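Local coordinates for protein alcohol dehydrogenase YqhD (Escherichia coli, PDB 4QGS) that reduces a broad range of short-chain aldehydes to primary alcohols with NADPH as hydride donor, using one zinc ion per subunit, at residues 310-315 with 328-333; 323-328 with 334-339. All blocks are in the same frame, centred on the assembly; numbering follows the deposited sequence.

Contact 1: 310-315 with 328-333; sequences TKRAKL and GSDDER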
ATOM      1  N   THR A 310     -16.950  14.883 -13.465  1.00 21.61           N
ATOM      2  CA  THR A 310     -17.582  13.862 -12.640  1.00 21.42           C
ATOM      3  C   THR A 310     -17.131  13.968 -11.188  1.00 23.92           C
ATOM      4  O   THR A 310     -17.867  13.581 -10.285  1.00 21.54           O
ATOM      5  CB  THR A 310     -17.278  12.439 -13.141  1.00 24.76           C
ATOM      6  OG1 THR A 310     -15.862  12.214 -13.119  1.00 24.81           O
ATOM      7  CG2 THR A 310     -17.786  12.238 -14.558  1.00 27.03           C
ATOM      8  N   LYS A 311     -15.924  14.494 -10.962  1.00 19.25           N
ATOM      9  CA  LYS A 311     -15.409  14.604  -9.597  1.00 17.30           C
ATOM     10  C   LYS A 311     -15.664  15.972  -8.982  1.00 20.32           C
ATOM     11  O   LYS A 311     -15.131  16.295  -7.924  1.00 20.22           O
ATOM     12  CB  LYS A 311     -13.896  14.326  -9.574  1.00 17.26           C
ATOM     13  CG  LYS A 311     -13.522  12.897  -9.897  1.00 19.19           C
ATOM     14  CD  LYS A 311     -11.985  12.736  -9.826  1.00 17.59           C
ATOM     15  CE  LYS A 311     -11.564  11.320 -10.159  1.00 19.64           C
ATOM     16  NZ  LYS A 311     -12.070  10.321  -9.170  1.00 18.21           N
ATOM     17  N   ARG A 312     -16.478  16.783  -9.649  1.00 21.42           N
ATOM     18  CA  ARG A 312     -16.591  18.186  -9.291  1.00 20.24           C
ATOM     19  C   ARG A 312     -16.969  18.412  -7.820  1.00 18.38           C
ATOM     20  O   ARG A 312     -16.282  19.151  -7.122  1.00 19.31           O
ATOM     21  CB  ARG A 312     -17.602  18.876 -10.214  1.00 22.58           C
ATOM     22  CG  ARG A 312     -18.067  20.216  -9.741  1.00 29.78           C
ATOM     23  CD  ARG A 312     -19.333  20.590 -10.491  1.00 39.50           C
ATOM     24  NE  ARG A 312     -19.432  22.022 -10.736  1.00 55.20           N
ATOM     25  CZ  ARG A 312     -20.042  22.878  -9.924  1.00 60.11           C
ATOM     26  NH1 ARG A 312     -20.611  22.459  -8.794  1.00 53.44           N
ATOM     27  NH2 ARG A 312     -20.076  24.165 -10.240  1.00 56.97           N
ATOM     28  N   ALA A 313     -18.035  17.776  -7.342  1.00 21.47           N
ATOM     29  CA  ALA A 313     -18.487  17.992  -5.974  1.00 20.34           C
ATOM     30  C   ALA A 313     -17.432  17.616  -4.934  1.00 21.18           C
ATOM     31  O   ALA A 313     -17.197  18.370  -3.996  1.00 19.05           O
ATOM     32  CB  ALA A 313     -19.777  17.212  -5.718  1.00 23.29           C
ATOM     33  N   LYS A 314     -16.795  16.458  -5.103  1.00 20.29           N
ATOM     34  CA  LYS A 314     -15.806  16.034  -4.114  1.00 18.19           C
ATOM     35  C   LYS A 314     -14.499  16.813  -4.264  1.00 19.03           C
ATOM     36  O   LYS A 314     -13.790  16.987  -3.285  1.00 18.68           O
ATOM     37  CB  LYS A 314     -15.555  14.522  -4.194  1.00 19.61           C
ATOM     38  CG  LYS A 314     -16.790  13.652  -3.818  1.00 21.77           C
ATOM     39  CD  LYS A 314     -17.389  13.992  -2.443  1.00 23.08           C
ATOM     40  CE  LYS A 314     -16.472  13.631  -1.251  1.00 19.43           C
ATOM     41  NZ  LYS A 314     -16.398  12.164  -0.989  1.00 17.23           N
ATOM     42  N   LEU A 315     -14.172  17.287  -5.464  1.00 18.08           N
ATOM     43  CA  LEU A 315     -13.015  18.180  -5.592  1.00 17.93           C
ATOM     44  C   LEU A 315     -13.240  19.482  -4.826  1.00 20.24           C
ATOM     45  O   LEU A 315     -12.333  20.000  -4.187  1.00 18.80           O
ATOM     46  CB  LEU A 315     -12.719  18.469  -7.066  1.00 20.12           C
ATOM     47  CG  LEU A 315     -11.950  17.356  -7.769  1.00 18.85           C
ATOM     48  CD1 LEU A 315     -12.078  17.498  -9.292  1.00 18.02           C
ATOM     49  CD2 LEU A 315     -10.470  17.408  -7.336  1.00 16.29           C
ATOM     50  N   GLY A 328     -13.717  32.233  -4.430  1.00 43.54           N
ATOM     51  CA  GLY A 328     -13.573  32.148  -5.879  1.00 40.36           C
ATOM     52  C   GLY A 328     -14.583  31.219  -6.529  1.00 39.12           C
ATOM     53  O   GLY A 328     -15.352  30.579  -5.817  1.00 40.44           O
ATOM     54  N   SER A 329     -14.599  31.148  -7.861  1.00 35.50           N
ATOM     55  CA  SER A 329     -15.460  30.198  -8.567  1.00 33.07           C
ATOM     56  C   SER A 329     -15.107  28.747  -8.292  1.00 36.25           C
ATOM     57  O   SER A 329     -14.031  28.424  -7.778  1.00 32.03           O
ATOM     58  CB  SER A 329     -15.397  30.420 -10.076  1.00 33.09           C
ATOM     59  OG  SER A 329     -14.171  29.917 -10.588  1.00 34.37           O
ATOM     60  N   ASP A 330     -16.043  27.887  -8.664  1.00 34.45           N
ATOM     61  CA  ASP A 330     -15.845  26.462  -8.607  1.00 34.36           C
ATOM     62  C   ASP A 330     -14.591  26.081  -9.372  1.00 31.60           C
ATOM     63  O   ASP A 330     -13.732  25.385  -8.832  1.00 30.61           O
ATOM     64  CB  ASP A 330     -17.065  25.751  -9.161  1.00 33.10           C
ATOM     65  CG  ASP A 330     -18.248  25.834  -8.225  1.00 36.03           C
ATOM     66  OD1 ASP A 330     -19.275  25.221  -8.550  1.00 35.04           O
ATOM     67  OD2 ASP A 330     -18.157  26.492  -7.164  1.00 35.36           O
ATOM     68  N   ASP A 331     -14.453  26.561 -10.607  1.00 30.83           N
ATOM     69  CA  ASP A 331     -13.270  26.208 -11.389  1.00 30.18           C
ATOM     70  C   ASP A 331     -11.982  26.738 -10.766  1.00 30.04           C
ATOM     71  O   ASP A 331     -10.971  26.044 -10.770  1.00 30.07           O
ATOM     72  CB  ASP A 331     -13.385  26.710 -12.827  1.00 32.01           C
ATOM     73  CG  ASP A 331     -14.239  25.804 -13.682  1.00 40.26           C
ATOM     74  OD1 ASP A 331     -14.199  24.571 -13.470  1.00 35.48           O
ATOM     75  OD2 ASP A 331     -14.950  26.322 -14.567  1.00 49.43           O
ATOM     76  N   GLU A 332     -12.011  27.958 -10.238  1.00 31.19           N
ATOM     77  CA  GLU A 332     -10.836  28.512  -9.562  1.00 31.18           C
ATOM     78  C   GLU A 332     -10.496  27.707  -8.312  1.00 30.76           C
ATOM     79  O   GLU A 332      -9.325  27.459  -8.017  1.00 28.01           O
ATOM     80  CB  GLU A 332     -11.065  29.972  -9.177  1.00 35.74           C
ATOM     81  CG  GLU A 332     -11.173  30.929 -10.346  1.00 35.85           C
ATOM     82  CD  GLU A 332     -11.609  32.318  -9.909  1.00 39.59           C
ATOM     83  OE1 GLU A 332     -12.409  32.413  -8.957  1.00 38.46           O
ATOM     84  OE2 GLU A 332     -11.160  33.310 -10.515  1.00 41.62           O
ATOM     85  N   ARG A 333     -11.522  27.304  -7.568  1.00 28.95           N
ATOM     86  CA  ARG A 333     -11.288  26.541  -6.344  1.00 30.46           C
ATOM     87  C   ARG A 333     -10.694  25.164  -6.668  1.00 24.25           C
ATOM     88  O   ARG A 333      -9.765  24.710  -5.999  1.00 24.66           O
ATOM     89  CB  ARG A 333     -12.579  26.405  -5.536  1.00 32.25           C
ATOM     90  CG  ARG A 333     -13.113  27.733  -4.996  1.00 32.58           C
ATOM     91  CD  ARG A 333     -14.495  27.560  -4.365  1.00 38.52           C
ATOM     92  NE  ARG A 333     -14.410  26.697  -3.195  1.00 45.18           N
ATOM     93  CZ  ARG A 333     -15.420  26.007  -2.675  1.00 45.10           C
ATOM     94  NH1 ARG A 333     -16.635  26.066  -3.212  1.00 39.65           N
ATOM     95  NH2 ARG A 333     -15.205  25.254  -1.608  1.00 44.08           N
TER

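Contact 2: 323-328 with 334-339; sequences WNITEG and IDAAIA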
ATOM      1  N   TRP A 323      -7.891  21.869   2.187  1.00 20.14           N
ATOM      2  CA  TRP A 323      -6.985  22.979   1.863  1.00 21.20           C
ATOM      3  C   TRP A 323      -7.494  24.370   2.262  1.00 22.54           C
ATOM      4  O   TRP A 323      -6.836  25.375   1.995  1.00 25.95           O
ATOM      5  CB  TRP A 323      -6.672  22.970   0.361  1.00 21.31           C
ATOM      6  CG  TRP A 323      -5.816  21.817  -0.041  1.00 22.73           C
ATOM      7  CD1 TRP A 323      -6.208  20.682  -0.694  1.00 22.44           C
ATOM      8  CD2 TRP A 323      -4.415  21.672   0.212  1.00 18.86           C
ATOM      9  NE1 TRP A 323      -5.131  19.842  -0.867  1.00 21.00           N
ATOM     10  CE2 TRP A 323      -4.019  20.425  -0.311  1.00 20.76           C
ATOM     11  CE3 TRP A 323      -3.455  22.475   0.842  1.00 21.99           C
ATOM     12  CZ2 TRP A 323      -2.701  19.968  -0.249  1.00 19.87           C
ATOM     13  CZ3 TRP A 323      -2.149  22.018   0.916  1.00 22.27           C
ATOM     14  CH2 TRP A 323      -1.787  20.773   0.372  1.00 20.51           C
ATOM     15  N   ASN A 324      -8.668  24.420   2.881  1.00 22.33           N
ATOM     16  CA  ASN A 324      -9.275  25.679   3.313  1.00 28.08           C
ATOM     17  C   ASN A 324      -9.485  26.651   2.152  1.00 30.81           C
ATOM     18  O   ASN A 324      -9.390  27.862   2.324  1.00 31.87           O
ATOM     19  CB  ASN A 324      -8.427  26.342   4.405  1.00 29.08           C
ATOM     20  CG  ASN A 324      -9.215  27.367   5.205  1.00 39.83           C
ATOM     21  OD1 ASN A 324     -10.440  27.274   5.311  1.00 38.56           O
ATOM     22  ND2 ASN A 324      -8.520  28.353   5.763  1.00 45.72           N
ATOM     23  N   ILE A 325      -9.762  26.109   0.969  1.00 25.24           N
ATOM     24  CA  ILE A 325     -10.042  26.922  -0.216  1.00 29.41           C
ATOM     25  C   ILE A 325     -11.545  27.149  -0.311  1.00 32.98           C
ATOM     26  O   ILE A 325     -12.298  26.231  -0.635  1.00 31.95           O
ATOM     27  CB  ILE A 325      -9.536  26.261  -1.525  1.00 29.81           C
ATOM     28  CG1 ILE A 325      -8.024  26.051  -1.479  1.00 24.34           C
ATOM     29  CG2 ILE A 325      -9.910  27.101  -2.736  1.00 30.49           C
ATOM     30  CD1 ILE A 325      -7.505  25.148  -2.594  1.00 25.51           C
ATOM     31  N   THR A 326     -11.975  28.373  -0.019  1.00 36.42           N
ATOM     32  CA  THR A 326     -13.405  28.674   0.052  1.00 39.08           C
ATOM     33  C   THR A 326     -13.823  29.806  -0.884  1.00 42.16           C
ATOM     34  O   THR A 326     -14.996  29.921  -1.248  1.00 40.76           O
ATOM     35  CB  THR A 326     -13.811  29.046   1.486  1.00 41.28           C
ATOM     36  OG1 THR A 326     -12.970  30.107   1.957  1.00 40.23           O
ATOM     37  CG2 THR A 326     -13.658  27.841   2.410  1.00 37.56           C
ATOM     38  N   GLU A 327     -12.862  30.636  -1.277  1.00 42.09           N
ATOM     39  CA  GLU A 327     -13.144  31.806  -2.101  1.00 44.47           C
ATOM     40  C   GLU A 327     -12.965  31.523  -3.591  1.00 43.25           C
ATOM     41  O   GLU A 327     -12.149  30.687  -3.971  1.00 43.25           O
ATOM     42  CB  GLU A 327     -12.238  32.968  -1.694  1.00 49.54           C
ATOM     43  CG  GLU A 327     -12.499  33.511  -0.301  1.00 57.47           C
ATOM     44  CD  GLU A 327     -11.561  34.649   0.054  1.00 68.87           C
ATOM     45  OE1 GLU A 327     -11.562  35.665  -0.673  1.00 71.21           O
ATOM     46  OE2 GLU A 327     -10.825  34.528   1.059  1.00 71.51           O
ATOM     47  N   GLY A 328     -13.717  32.233  -4.430  1.00 43.54           N
ATOM     48  CA  GLY A 328     -13.573  32.148  -5.879  1.00 40.36           C
ATOM     49  C   GLY A 328     -14.583  31.219  -6.529  1.00 39.12           C
ATOM     50  O   GLY A 328     -15.352  30.579  -5.817  1.00 40.44           O
ATOM     51  N   ILE A 334     -11.226  24.516  -7.700  1.00 24.04           N
ATOM     52  CA  ILE A 334     -10.719  23.212  -8.119  1.00 24.63           C
ATOM     53  C   ILE A 334      -9.290  23.357  -8.641  1.00 25.53           C
ATOM     54  O   ILE A 334      -8.410  22.562  -8.287  1.00 22.83           O
ATOM     55  CB  ILE A 334     -11.624  22.580  -9.194  1.00 21.96           C
ATOM     56  CG1 ILE A 334     -12.981  22.220  -8.582  1.00 23.70           C
ATOM     57  CG2 ILE A 334     -10.962  21.352  -9.818  1.00 25.04           C
ATOM     58  CD1 ILE A 334     -14.011  21.721  -9.602  1.00 26.46           C
ATOM     59  N   ASP A 335      -9.054  24.372  -9.468  1.00 23.12           N
ATOM     60  CA  ASP A 335      -7.693  24.632  -9.962  1.00 23.20           C
ATOM     61  C   ASP A 335      -6.725  24.828  -8.804  1.00 23.03           C
ATOM     62  O   ASP A 335      -5.624  24.280  -8.818  1.00 23.25           O
ATOM     63  CB  ASP A 335      -7.665  25.859 -10.878  1.00 25.05           C
ATOM     64  CG  ASP A 335      -8.220  25.572 -12.263  1.00 30.57           C
ATOM     65  OD1 ASP A 335      -8.656  24.431 -12.526  1.00 31.39           O
ATOM     66  OD2 ASP A 335      -8.225  26.502 -13.097  1.00 34.35           O
ATOM     67  N   ALA A 336      -7.132  25.593  -7.791  1.00 24.18           N
ATOM     68  CA  ALA A 336      -6.251  25.850  -6.655  1.00 26.31           C
ATOM     69  C   ALA A 336      -5.994  24.577  -5.845  1.00 23.29           C
ATOM     70  O   ALA A 336      -4.891  24.387  -5.328  1.00 21.92           O
ATOM     71  CB  ALA A 336      -6.825  26.947  -5.763  1.00 21.71           C
ATOM     72  N   ALA A 337      -7.009  23.715  -5.743  1.00 22.12           N
ATOM     73  CA  ALA A 337      -6.868  22.460  -5.002  1.00 21.89           C
ATOM     74  C   ALA A 337      -5.909  21.523  -5.714  1.00 21.01           C
ATOM     75  O   ALA A 337      -5.068  20.884  -5.085  1.00 19.57           O
ATOM     76  CB  ALA A 337      -8.221  21.789  -4.816  1.00 23.39           C
ATOM     77  N   ILE A 338      -6.039  21.438  -7.031  1.00 18.88           N
ATOM     78  CA  ILE A 338      -5.131  20.618  -7.828  1.00 20.54           C
ATOM     79  C   ILE A 338      -3.694  21.157  -7.712  1.00 21.74           C
ATOM     80  O   ILE A 338      -2.742  20.389  -7.522  1.00 20.37           O
ATOM     81  CB  ILE A 338      -5.584  20.559  -9.316  1.00 19.85           C
ATOM     82  CG1 ILE A 338      -6.896  19.787  -9.429  1.00 21.90           C
ATOM     83  CG2 ILE A 338      -4.529  19.897 -10.188  1.00 21.03           C
ATOM     84  CD1 ILE A 338      -7.508  19.766 -10.818  1.00 22.93           C
ATOM     85  N   ALA A 339      -3.539  22.476  -7.791  1.00 17.84           N
ATOM     86  CA  ALA A 339      -2.208  23.080  -7.694  1.00 22.12           C
ATOM     87  C   ALA A 339      -1.589  22.868  -6.309  1.00 19.39           C
ATOM     88  O   ALA A 339      -0.382  22.607  -6.202  1.00 21.72           O
ATOM     89  CB  ALA A 339      -2.269  24.568  -8.019  1.00 26.34           C
TER

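Contact 1: 310-315 with 328-333
Arg312 reaches across to Asp330, and this one ion pair carries the contact between 310-315 and 328-333. The modelled 2.1 Å from Arg312 NH2 to Asp330 OD1 is too short for a real bond, so the pairing of opposite charges is credible but its exact geometry is doubtful. As built, guanidinium and carboxylate planes stand 66° apart, with OD1 lying over a guanidinium face, a pose that shares the same doubt. Arg312 sets out with CG anti to the backbone N (chi1 165°) and bends at chi3, which brings the end of the chain closer to Asp330 than its CB direction would suggest.

Behind Asp330 the start of its helix is closed by a capping box. Ser329, the N-cap, accepts on OG from Glu332 N at 2.9 Å in a nearly straight bond (166°), and Glu332 OE1 in turn takes Ser329 N at 2.8 Å, met on the anti side, somewhat out of the carboxylate plane. Asp330 follows directly as the first helical residue, where a carboxylate would probably be favoured by the helix dipole.

Arg312 likewise opens its helix, directly after the N-cap Lys311. The contact therefore bridges the N-terminal ends of helices 312-323 and 330-347 at the surface, while Lys311 and Leu315 pack on helix 292-306, and Asp331 makes a salt bridge with Arg308.

Contact 2: 323-328 with 334-339
Ile325 lowers its CD1 methyl onto the backbone and methyls of Ala336 and Ala337, and apolar packing makes up most of this contact. CD1 lies 3.7 Å from Ala336 CB and 4.1 Å from Ala337 CB, so it meets both methyls at once. It comes still nearer to the peptide joining the two alanines, 3.6 Å from Ala336 C and 3.5 Å from Ala337 N. The extended isoleucine chain (chi2 168°) carries CD1 to the helix surface, where residues as small as alanine let the loop come close. Ala319 of helix 312-323 touches both Ile325 and Ala337, adding a third small side chain to the cluster.

Two residues earlier, Trp323 adds an aromatic neighbour. It approaches the Ala337 carbonyl obliquely, with NE1 4.3 Å from Ala337 O, too far to bond. The indole N-H is instead hydrogen-bonded to Tyr318 OH, the two rings also meeting edge-to-face, and Trp323 extends along helix 330-347 to touch Ala340, Thr341 and Phe344.

No hydrogen bond crosses between 323-328 and 334-339; Ala337 O is bonded instead by Thr341 OG1, and the Ile325 backbone bonds to Ala319. One residue earlier in the helix, Arg333 NH2 does supply a polar tie, to Ile325 O. Within 323-328 and 334-339 the contact is apolar: the loop leading from the end of helix 312-323 back to the start of helix 330-347 rests here on shape and hydrophobic burial.

Both contacts belong to the pair of consecutive helices 312-323 and 330-347 and the loop between them, away from the annotated zinc and cofactor sites, and both use helix 330-347. Contact 1 is an ion pair between helix starts; contact 2 presses the connecting loop on the next part of the second helix. They share Gly328, and their segments alternate along the chain. Arg333 stitches them together: NH2 lies 3.2 Å from Ile325 O, probably a hydrogen bond, and CG packs against Glu327 O. Between the two helices, Leu315 CD1 meets Ile334 CG2 at 4.0 Å. The charged pair sits at the solvent-exposed surface; the methyl packing, about as far from the chain centre, is partly buried.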